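Local coordinates for protein-tyrosine-phosphatase (Shewanella sp., PDB 2Z72) that catalyses the hydrolysis of protein phosphotyrosine as a cold-active phosphatase, probably through the dinuclear zinc centre of a calcineurin-like phosphoesterase fold, at residues K72-S77 with G107-T112. Sequence-based numbering, arbitrary orientation.
Sequences KVVALS and GHMVMT
Parallel strands 72-76 and 108-111, joined through helix 83-92 in a beta-alpha-beta unit of the calcineurin-like phosphoesterase fold, pair side by side and lead toward the dinuclear zinc site. Five backbone hydrogen bonds zip them together, from His108 N to Lys72 O (3.0 Å) up to Thr112 N with Leu76 O. On one face, Leu76 crosses both methionines, its CD2 meeting Met109 CG at 4.0 Å while CG and CD1 come against the terminal methyl CE of Met111. Met111 runs out with CG anti to the backbone N and turns at chi3 (-72°), which brings that methyl to Leu76. In one of its two conformers Val74 adds to this apolar layer, bringing CG1 to Met109 CB. Across the sheet, Val73 CG1 touches Val110 CG2 at 3.9 Å, and Tyr205 of strand 203-206 packs against both valines. Beyond the strand ends, Asp78 and Asp114, both zinc ligands, follow closely in sequence. Here Thr112 OG1 donates a hydrogen bond to Ser77 OG, 2.7 Å long. Replacing Ser77 by alanine would probably leave the Thr112 hydroxyl without this acceptor and free to turn. The carbonyl oxygen of Thr112 is hydrogen-bonded to ND1 of the zinc ligand His207.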
loop_
_atom_site.group_PDB
_atom_site.type_symbol
_atom_site.label_atom_id
_atom_site.label_comp_id
_atom_site.label_asym_id
_atom_site.label_seq_id
_atom_site.Cartn_x
_atom_site.Cartn_y
_atom_site.Cartn_z
ATOM N N LYS A 72 15.531 -8.341 -7.509
ATOM C CA LYS A 72 14.920 -7.153 -8.170
ATOM C C LYS A 72 13.717 -6.724 -7.369
ATOM O O LYS A 72 12.909 -7.573 -6.961
ATOM C CB LYS A 72 14.720 -7.385 -9.627
ATOM C CG LYS A 72 13.631 -8.074 -10.147
ATOM C CD LYS A 72 13.508 -8.261 -11.659
ATOM C CE LYS A 72 12.307 -9.215 -11.753
ATOM N NZ LYS A 72 12.090 -9.651 -13.130
ATOM N N VAL A 73 13.627 -5.445 -7.192
ATOM C CA VAL A 73 12.538 -4.839 -6.401
ATOM C C VAL A 73 12.011 -3.644 -7.203
ATOM O O VAL A 73 12.801 -2.888 -7.774
ATOM C CB VAL A 73 13.050 -4.363 -5.027
ATOM C CG1 VAL A 73 11.898 -3.772 -4.178
ATOM C CG2 VAL A 73 13.688 -5.488 -4.233
ATOM N N VAL A 74 10.704 -3.448 -7.184
ATOM C CA VAL A 74 10.079 -2.217 -7.641
ATOM C C VAL A 74 9.275 -1.627 -6.502
ATOM O O VAL A 74 8.616 -2.325 -5.720
ATOM C CB VAL A 74 9.253 -2.623 -8.878
ATOM C CG1 VAL A 74 8.080 -3.550 -8.547
ATOM C CG2 VAL A 74 8.711 -1.385 -9.542
ATOM N N ALA A 75 9.310 -0.295 -6.372
ATOM C CA ALA A 75 8.591 0.382 -5.310
ATOM C C ALA A 75 7.795 1.549 -5.861
ATOM O O ALA A 75 8.233 2.241 -6.796
ATOM C CB ALA A 75 9.565 0.877 -4.245
ATOM N N LEU A 76 6.656 1.778 -5.257
ATOM C CA LEU A 76 5.730 2.850 -5.627
ATOM C C LEU A 76 4.775 3.049 -4.478
ATOM O O LEU A 76 4.738 2.276 -3.530
ATOM C CB LEU A 76 5.013 2.611 -6.963
ATOM C CG LEU A 76 3.994 1.437 -6.961
ATOM C CD1 LEU A 76 3.204 1.462 -8.265
ATOM C CD2 LEU A 76 4.632 0.072 -6.839
ATOM N N SER A 77 3.957 4.107 -4.514
ATOM C CA SER A 77 3.188 4.468 -3.324
ATOM C C SER A 77 2.103 5.468 -3.641
ATOM O O SER A 77 2.080 6.103 -4.679
ATOM C CB SER A 77 4.149 5.164 -2.361
ATOM O OG SER A 77 3.645 5.179 -1.039
ATOM N N GLY A 107 10.661 -11.127 -8.869
ATOM C CA GLY A 107 10.839 -9.823 -8.266
ATOM C C GLY A 107 9.884 -9.587 -7.113
ATOM O O GLY A 107 8.853 -10.270 -6.967
ATOM N N HIS A 108 10.210 -8.570 -6.290
ATOM C CA HIS A 108 9.357 -8.072 -5.239
ATOM C C HIS A 108 8.874 -6.686 -5.572
ATOM O O HIS A 108 9.632 -5.851 -6.026
ATOM C CB HIS A 108 10.060 -8.062 -3.885
ATOM C CG HIS A 108 10.331 -9.438 -3.360
ATOM N ND1 HIS A 108 10.422 -9.612 -1.986
ATOM C CD2 HIS A 108 10.525 -10.620 -3.936
ATOM C CE1 HIS A 108 10.671 -10.911 -1.772
ATOM N NE2 HIS A 108 10.735 -11.542 -2.910
ATOM N N MET A 109 7.579 -6.428 -5.325
ATOM C CA MET A 109 7.027 -5.108 -5.373
ATOM C C MET A 109 6.783 -4.613 -3.956
ATOM O O MET A 109 6.219 -5.369 -3.159
ATOM C CB MET A 109 5.657 -5.127 -6.118
ATOM C CG MET A 109 4.926 -3.819 -6.025
ATOM S SD MET A 109 3.334 -3.812 -6.891
ATOM C CE MET A 109 3.844 -3.777 -8.552
ATOM N N VAL A 110 7.153 -3.385 -3.643
ATOM C CA VAL A 110 6.813 -2.774 -2.374
ATOM C C VAL A 110 5.900 -1.584 -2.704
ATOM O O VAL A 110 6.343 -0.624 -3.325
ATOM C CB VAL A 110 8.009 -2.290 -1.563
ATOM C CG1 VAL A 110 7.552 -1.855 -0.196
ATOM C CG2 VAL A 110 9.072 -3.399 -1.444
ATOM N N MET A 111 4.653 -1.687 -2.302
ATOM C CA MET A 111 3.738 -0.539 -2.402
ATOM C C MET A 111 3.608 0.036 -1.009
ATOM O O MET A 111 2.998 -0.566 -0.132
ATOM C CB MET A 111 2.371 -0.994 -2.965
ATOM C CG MET A 111 1.383 0.185 -2.981
ATOM S SD MET A 111 -0.116 -0.139 -3.933
ATOM C CE MET A 111 0.511 -0.097 -5.600
ATOM N N THR A 112 4.247 1.174 -0.785
ATOM C CA THR A 112 4.422 1.711 0.571
ATOM C C THR A 112 3.223 2.507 1.068
ATOM O O THR A 112 3.405 3.597 1.636
ATOM C CB THR A 112 5.708 2.546 0.674
ATOM O OG1 THR A 112 5.704 3.584 -0.269
ATOM C CG2 THR A 112 6.954 1.687 0.353
#